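PDB 5GJO: Lysine/ornithine decarboxylase from Selenomonas ruminantium, which decarboxylates L-lysine and L-ornithine with similar efficiency, giving cadaverine and putrescine, with pyridoxal 5'-phosphate as cofactor. Local coordinates for residues Pro20-Val25 and Ile285-Ile290; Asp162-Ala167 and Leu172-Ile177. The protein carries 2 engineered substitutions. One frame throughout, in Å; residues are numbered along the deposited sequence.

Contact 1. Residues Pro20-Val25 and Ile285-Ile290; sequences PTPFLV and ILDEGI
Thr21 donates its hydroxyl to the carboxylate of Asp287, OG1 lying 2.6 Å from OD2 and meeting it on the syn side, where the other oxygen also lies. The two side chains run at about a right angle, and the threonine branch is turned in between its own backbone N and carbonyl carbon (chi1 55°), which aims OG1 at the acid. On strand 266-276 the backbone N of Ser271 and the hydroxyl of Thr270 both bond to OD1, and Ser271 OG also meets Thr21 OG1. The carboxylate therefore ties together three parts of the mixed sheet of the C-terminal beta domain: the approach to strand 23-26, the end of strand 283-286, and strand 266-276, which pairs antiparallel with both. Were Asp287 an alanine, the Thr21 hydroxyl would probably lose its carboxylate partner, keeping Ser271 OG beside it, while Ser271 N and Thr270 OG1 would lose OD1. Pro22, placed by a cis peptide bond and packed on by Arg101 of the second subunit, sets its ring against the same residues, with CB 3.6 Å from Asp287 OD1 and CG 3.5 Å from Asp287 O. Glu288 crosses the proline ring almost perpendicularly; its chain bends at chi2 (76°) and brings OE2 to 3.1 Å from Pro22 CG, while OE1 accepts a bond from the backbone N of Cys293.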
ATOM      1  N   PRO A  20     -21.681  -4.955  -5.653  1.00 18.06           N
ATOM      2  CA  PRO A  20     -21.349  -4.402  -4.348  1.00 18.20           C
ATOM      3  C   PRO A  20     -20.161  -3.456  -4.351  1.00 15.53           C
ATOM      4  O   PRO A  20     -19.110  -3.743  -4.923  1.00 15.96           O
ATOM      5  CB  PRO A  20     -20.947  -5.624  -3.484  1.00 20.32           C
ATOM      6  CG  PRO A  20     -21.125  -6.812  -4.320  1.00 24.02           C
ATOM      7  CD  PRO A  20     -21.418  -6.427  -5.749  1.00 22.31           C
ATOM      8  N   THR A  21     -20.331  -2.349  -3.678  1.00 14.74           N
ATOM      9  CA  THR A  21     -19.283  -1.382  -3.508  1.00 13.85           C
ATOM     10  C   THR A  21     -18.226  -1.891  -2.559  1.00 14.17           C
ATOM     11  O   THR A  21     -18.570  -2.672  -1.655  1.00 15.73           O
ATOM     12  CB  THR A  21     -19.830  -0.048  -3.003  1.00 13.62           C
ATOM     13  OG1 THR A  21     -20.574  -0.219  -1.802  1.00 13.46           O
ATOM     14  CG2 THR A  21     -20.678   0.597  -4.049  1.00 13.76           C
ATOM     15  N   PRO A  22     -17.000  -1.378  -2.625  1.00 14.28           N
ATOM     16  CA  PRO A  22     -16.525  -0.433  -3.614  1.00 13.22           C
ATOM     17  C   PRO A  22     -16.132  -1.159  -4.904  1.00 13.42           C
ATOM     18  O   PRO A  22     -15.660  -2.339  -4.919  1.00 13.05           O
ATOM     19  CB  PRO A  22     -15.271   0.114  -2.942  1.00 13.61           C
ATOM     20  CG  PRO A  22     -14.786  -1.067  -2.127  1.00 14.80           C
ATOM     21  CD  PRO A  22     -15.979  -1.726  -1.650  1.00 14.71           C
ATOM     22  N   PHE A  23     -16.206  -0.451  -6.011  1.00 11.97           N
ATOM     23  CA  PHE A  23     -15.644  -0.907  -7.260  1.00 12.08           C
ATOM     24  C   PHE A  23     -15.221   0.218  -8.118  1.00 11.34           C
ATOM     25  O   PHE A  23     -15.808   1.338  -8.017  1.00 10.79           O
ATOM     26  CB  PHE A  23     -16.664  -1.795  -7.994  1.00 11.15           C
ATOM     27  CG  PHE A  23     -17.989  -1.125  -8.294  1.00 11.53           C
ATOM     28  CD1 PHE A  23     -18.208  -0.461  -9.489  1.00 11.42           C
ATOM     29  CD2 PHE A  23     -19.016  -1.205  -7.388  1.00 12.07           C
ATOM     30  CE1 PHE A  23     -19.451   0.149  -9.722  1.00 10.82           C
ATOM     31  CE2 PHE A  23     -20.233  -0.622  -7.635  1.00 11.60           C
ATOM     32  CZ  PHE A  23     -20.405   0.083  -8.782  1.00 11.98           C
ATOM     33  N   LEU A  24     -14.255  -0.057  -8.990  1.00 11.79           N
ATOM     34  CA  LEU A  24     -13.860   0.865 -10.038  1.00 12.49           C
ATOM     35  C   LEU A  24     -14.593   0.563 -11.307  1.00 12.65           C
ATOM     36  O   LEU A  24     -14.886  -0.605 -11.594  1.00 13.22           O
ATOM     37  CB  LEU A  24     -12.373   0.784 -10.304  1.00 13.56           C
ATOM     38  CG  LEU A  24     -11.480   1.199  -9.110  1.00 15.92           C
ATOM     39  CD1 LEU A  24     -10.128   0.587  -9.225  1.00 19.13           C
ATOM     40  CD2 LEU A  24     -11.310   2.695  -9.001  1.00 15.91           C
ATOM     41  N   VAL A  25     -14.831   1.569 -12.124  1.00 10.95           N
ATOM     42  CA  VAL A  25     -15.441   1.391 -13.432  1.00 11.00           C
ATOM     43  C   VAL A  25     -14.518   2.044 -14.479  1.00 10.73           C
ATOM     44  O   VAL A  25     -14.202   3.277 -14.361  1.00 11.35           O
ATOM     45  CB  VAL A  25     -16.841   2.028 -13.520  1.00 10.47           C
ATOM     46  CG1 VAL A  25     -17.423   1.877 -14.903  1.00 12.07           C
ATOM     47  CG2 VAL A  25     -17.784   1.517 -12.418  1.00 10.74           C
ATOM     48  N   ILE A 285     -18.139   7.614   6.826  1.00 13.42           N
ATOM     49  CA  ILE A 285     -17.229   6.496   6.646  1.00 14.30           C
ATOM     50  C   ILE A 285     -17.586   5.779   5.367  1.00 14.25           C
ATOM     51  O   ILE A 285     -18.731   5.378   5.168  1.00 13.47           O
ATOM     52  CB  ILE A 285     -17.290   5.506   7.837  1.00 14.63           C
ATOM     53  CG1 ILE A 285     -16.901   6.251   9.105  1.00 16.00           C
ATOM     54  CG2 ILE A 285     -16.297   4.372   7.612  1.00 15.19           C
ATOM     55  CD1 ILE A 285     -15.617   6.994   9.044  1.00 13.98           C
ATOM     56  N   LEU A 286     -16.597   5.683   4.459  1.00 14.03           N
ATOM     57  CA  LEU A 286     -16.773   4.998   3.155  1.00 13.73           C
ATOM     58  C   LEU A 286     -16.245   3.578   3.163  1.00 12.88           C
ATOM     59  O   LEU A 286     -15.478   3.277   4.016  1.00 12.46           O
ATOM     60  CB  LEU A 286     -16.042   5.782   2.030  1.00 12.47           C
ATOM     61  CG  LEU A 286     -16.455   7.275   1.961  1.00 12.26           C
ATOM     62  CD1 LEU A 286     -15.655   7.936   0.858  1.00 12.96           C
ATOM     63  CD2 LEU A 286     -17.936   7.358   1.681  1.00 14.57           C
ATOM     64  N   ASP A 287     -16.693   2.731   2.218  1.00 12.61           N
ATOM     65  CA  ASP A 287     -16.207   1.408   2.092  1.00 12.43           C
ATOM     66  C   ASP A 287     -14.936   1.218   1.279  1.00 13.59           C
ATOM     67  O   ASP A 287     -14.481   0.067   1.149  1.00 14.03           O
ATOM     68  CB  ASP A 287     -17.292   0.375   1.800  1.00 14.39           C
ATOM     69  CG  ASP A 287     -18.022   0.591   0.461  1.00 14.51           C
ATOM     70  OD1 ASP A 287     -17.578   1.367  -0.407  1.00 13.47           O
ATOM     71  OD2 ASP A 287     -19.079  -0.090   0.272  1.00 17.06           O
ATOM     72  N   GLU A 288     -14.325   2.296   0.875  1.00 12.31           N
ATOM     73  CA  GLU A 288     -13.011   2.333   0.291  1.00 11.64           C
ATOM     74  C   GLU A 288     -12.190   3.400   0.978  1.00 12.33           C
ATOM     75  O   GLU A 288     -12.700   4.478   1.277  1.00 13.40           O
ATOM     76  CB  GLU A 288     -13.041   2.537  -1.223  1.00 11.89           C
ATOM     77  CG  GLU A 288     -11.691   2.371  -1.940  1.00 15.57           C
ATOM     78  CD  GLU A 288     -11.202   0.937  -2.133  1.00 18.68           C
ATOM     79  OE1 GLU A 288     -10.177   0.786  -2.824  1.00 16.04           O
ATOM     80  OE2 GLU A 288     -11.874  -0.039  -1.643  1.00 20.47           O
ATOM     81  N   GLY A 289     -10.909   3.170   1.168  1.00 11.30           N
ATOM     82  CA  GLY A 289     -10.075   4.172   1.911  1.00 12.22           C
ATOM     83  C   GLY A 289      -8.596   4.173   1.489  1.00 13.34           C
ATOM     84  O   GLY A 289      -8.188   3.702   0.381  1.00 12.96           O
ATOM     85  N   ILE A 290      -7.778   4.683   2.398  1.00 12.84           N
ATOM     86  CA  ILE A 290      -6.380   5.001   2.143  1.00 12.62           C
ATOM     87  C   ILE A 290      -5.510   3.759   1.972  1.00 12.59           C
ATOM     88  O   ILE A 290      -4.429   3.855   1.371  1.00 13.56           O
ATOM     89  CB  ILE A 290      -5.844   5.930   3.223  1.00 14.82           C
ATOM     90  CG1 ILE A 290      -4.649   6.728   2.677  1.00 16.86           C
ATOM     91  CG2 ILE A 290      -5.456   5.127   4.464  1.00 13.68           C
ATOM     92  CD1 ILE A 290      -4.263   7.901   3.510  1.00 21.39           C
TER

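Contact 2. Residues Asp162-Ala167 and Leu172-Ile177; sequences DLLKAA and LHAMGI
Leu164 reaches from helix 162-167 over the strand, its CD2 methyl 4.1 Å from Ala174 CB and 3.7 Å from the carbonyl oxygen of Gly176. With CG anti to the carbonyl carbon (chi1 -75°), the branch points at the strand, and CD1 just grazes Ile177 CG1 at 4.5 Å. Ala174 is small enough to let the helix backbone come close: its CB rests 3.8 Å from Leu164 O. One turn further on, the methyl of Ala167 lies 4.0 Å from Leu172 CD1. Here the backbones are joined as well, since Leu172 N donates to Ala167 O over 3.1 Å. This bond closes the short turn from helix to strand. Val136 and Val134 of strand 133-137 touch Leu164 and Ala167 respectively, while Met210 and Leu212 also touch Leu164. Helix and strand segments run at 147° to each other, their axes 7.6 Å apart at closest approach, and strand 173-178 lies parallel to strand 133-137: one of the right-handed beta-alpha-beta crossovers whose repetition builds the TIM-type barrel of the pyridoxal-phosphate-binding domain.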
ATOM      1  N   ASP A 162      30.081   7.255 -22.118  1.00 20.91           N
ATOM      2  CA  ASP A 162      30.899   6.226 -21.471  1.00 19.65           C
ATOM      3  C   ASP A 162      30.154   4.969 -21.058  1.00 20.36           C
ATOM      4  O   ASP A 162      30.669   3.836 -21.167  1.00 16.89           O
ATOM      5  CB  ASP A 162      31.642   6.762 -20.246  1.00 25.36           C
ATOM      6  CG  ASP A 162      32.700   7.839 -20.589  1.00 27.54           C
ATOM      7  OD1 ASP A 162      33.246   7.834 -21.704  1.00 27.76           O
ATOM      8  OD2 ASP A 162      32.928   8.730 -19.729  1.00 29.86           O
ATOM      9  N   LEU A 163      28.924   5.117 -20.528  1.00 16.99           N
ATOM     10  CA  LEU A 163      28.125   3.968 -20.248  1.00 17.51           C
ATOM     11  C   LEU A 163      27.697   3.164 -21.509  1.00 17.12           C
ATOM     12  O   LEU A 163      27.722   1.920 -21.460  1.00 18.98           O
ATOM     13  CB  LEU A 163      26.863   4.372 -19.406  1.00 17.48           C
ATOM     14  CG  LEU A 163      27.177   4.644 -17.960  1.00 18.09           C
ATOM     15  CD1 LEU A 163      25.997   5.457 -17.361  1.00 18.18           C
ATOM     16  CD2 LEU A 163      27.379   3.366 -17.151  1.00 20.46           C
ATOM     17  N   LEU A 164      27.293   3.857 -22.559  1.00 18.16           N
ATOM     18  CA  LEU A 164      26.936   3.195 -23.779  1.00 18.12           C
ATOM     19  C   LEU A 164      28.186   2.437 -24.356  1.00 19.87           C
ATOM     20  O   LEU A 164      28.075   1.309 -24.813  1.00 18.08           O
ATOM     21  CB  LEU A 164      26.422   4.159 -24.774  1.00 18.98           C
ATOM     22  CG  LEU A 164      24.980   4.690 -24.541  1.00 18.16           C
ATOM     23  CD1 LEU A 164      24.604   5.749 -25.537  1.00 19.40           C
ATOM     24  CD2 LEU A 164      23.985   3.518 -24.588  1.00 19.93           C
ATOM     25  N   LYS A 165      29.347   3.095 -24.322  1.00 19.96           N
ATOM     26  CA  LYS A 165      30.586   2.458 -24.819  1.00 23.16           C
ATOM     27  C   LYS A 165      30.911   1.239 -23.974  1.00 22.02           C
ATOM     28  O   LYS A 165      31.245   0.210 -24.543  1.00 20.21           O
ATOM     29  CB  LYS A 165      31.707   3.498 -24.977  1.00 25.33           C
ATOM     30  CG  LYS A 165      32.999   3.036 -25.633  1.00 35.22           C
ATOM     31  CD  LYS A 165      32.767   2.562 -27.053  1.00 39.15           C
ATOM     32  CE  LYS A 165      34.034   2.463 -27.887  1.00 45.11           C
ATOM     33  NZ  LYS A 165      33.525   2.620 -29.290  1.00 45.42           N
ATOM     34  N   ALA A 166      30.764   1.260 -22.631  1.00 19.18           N
ATOM     35  CA  ALA A 166      30.986   0.072 -21.810  1.00 18.40           C
ATOM     36  C   ALA A 166      29.988  -1.042 -22.100  1.00 18.43           C
ATOM     37  O   ALA A 166      30.277  -2.279 -21.998  1.00 20.05           O
ATOM     38  CB  ALA A 166      30.991   0.416 -20.324  1.00 19.80           C
ATOM     39  N   ALA A 167      28.728  -0.654 -22.315  1.00 18.49           N
ATOM     40  CA  ALA A 167      27.746  -1.660 -22.633  1.00 17.87           C
ATOM     41  C   ALA A 167      28.109  -2.314 -23.970  1.00 17.68           C
ATOM     42  O   ALA A 167      28.005  -3.531 -24.082  1.00 20.97           O
ATOM     43  CB  ALA A 167      26.343  -1.035 -22.797  1.00 19.60           C
ATOM     44  N   LEU A 172      26.490  -5.664 -25.666  1.00 22.54           N
ATOM     45  CA  LEU A 172      25.136  -5.077 -25.828  1.00 22.63           C
ATOM     46  C   LEU A 172      25.090  -4.160 -26.982  1.00 22.04           C
ATOM     47  O   LEU A 172      26.121  -3.635 -27.418  1.00 19.35           O
ATOM     48  CB  LEU A 172      24.709  -4.370 -24.501  1.00 22.70           C
ATOM     49  CG  LEU A 172      24.694  -5.321 -23.269  1.00 22.45           C
ATOM     50  CD1 LEU A 172      24.629  -4.552 -21.960  1.00 24.26           C
ATOM     51  CD2 LEU A 172      23.507  -6.285 -23.326  1.00 24.42           C
ATOM     52  N   HIS A 173      23.889  -3.868 -27.504  1.00 17.27           N
ATOM     53  CA  HIS A 173      23.785  -2.989 -28.577  1.00 18.00           C
ATOM     54  C   HIS A 173      23.474  -1.579 -28.046  1.00 20.40           C
ATOM     55  O   HIS A 173      22.392  -1.382 -27.489  1.00 19.09           O
ATOM     56  CB  HIS A 173      22.722  -3.425 -29.576  1.00 19.59           C
ATOM     57  CG  HIS A 173      22.491  -2.425 -30.669  1.00 22.57           C
ATOM     58  ND1 HIS A 173      21.245  -2.119 -31.154  1.00 27.79           N
ATOM     59  CD2 HIS A 173      23.357  -1.756 -31.451  1.00 29.16           C
ATOM     60  CE1 HIS A 173      21.345  -1.214 -32.101  1.00 28.82           C
ATOM     61  NE2 HIS A 173      22.619  -0.979 -32.304  1.00 31.98           N
ATOM     62  N   ALA A 174      24.394  -0.639 -28.233  1.00 20.06           N
ATOM     63  CA  ALA A 174      24.220   0.745 -27.796  1.00 20.89           C
ATOM     64  C   ALA A 174      23.277   1.465 -28.727  1.00 19.14           C
ATOM     65  O   ALA A 174      23.650   1.957 -29.823  1.00 22.33           O
ATOM     66  CB  ALA A 174      25.582   1.429 -27.694  1.00 24.03           C
ATOM     67  N   MET A 175      21.989   1.511 -28.320  1.00 18.20           N
ATOM     68  CA  MET A 175      20.924   1.863 -29.232  1.00 17.94           C
ATOM     69  C   MET A 175      20.487   3.320 -29.130  1.00 19.53           C
ATOM     70  O   MET A 175      20.043   3.977 -30.119  1.00 16.08           O
ATOM     71  CB  MET A 175      19.692   0.955 -28.958  1.00 23.48           C
ATOM     72  CG  MET A 175      18.659   1.159 -30.054  1.00 29.64           C
ATOM     73  SD  MET A 175      17.147   0.309 -29.637  1.00 33.85           S
ATOM     74  CE  MET A 175      16.905  -0.388 -31.271  1.00 31.73           C
ATOM     75  N   GLY A 176      20.588   3.850 -27.918  1.00 16.47           N
ATOM     76  CA  GLY A 176      20.168   5.232 -27.739  1.00 17.85           C
ATOM     77  C   GLY A 176      20.101   5.747 -26.306  1.00 16.21           C
ATOM     78  O   GLY A 176      20.756   5.216 -25.390  1.00 16.96           O
ATOM     79  N   ILE A 177      19.294   6.781 -26.179  1.00 16.84           N
ATOM     80  CA  ILE A 177      19.175   7.559 -24.951  1.00 16.45           C
ATOM     81  C   ILE A 177      17.680   7.644 -24.564  1.00 16.74           C
ATOM     82  O   ILE A 177      16.807   7.766 -25.426  1.00 16.80           O
ATOM     83  CB  ILE A 177      19.772   8.912 -25.126  1.00 17.69           C
ATOM     84  CG1 ILE A 177      21.293   8.744 -25.455  1.00 19.98           C
ATOM     85  CG2 ILE A 177      19.669   9.747 -23.853  1.00 19.96           C
ATOM     86  CD1 ILE A 177      22.005  10.032 -25.738  1.00 20.38           C
TER

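Contacts 1 and 2 lie on opposite sides of the chain's centre, their own centres 47 Å apart and their nearest atoms about 32 Å apart, so neither touches the other. In sequence, contact 2 is nested within the long chain excursion, barrel included, between the two segments of contact 1. Contact 1 belongs to the mixed beta sheet, whereas contact 2 joins a helix of the cofactor-holding barrel to the strand that follows it. Neither is part of the annotated catalytic sites: the side chain of Ile177 in contact 2 is about 13 Å from pyridoxal phosphate. Bound sodium ions lie about 9 Å from the side chains of both Glu288 and Ile177.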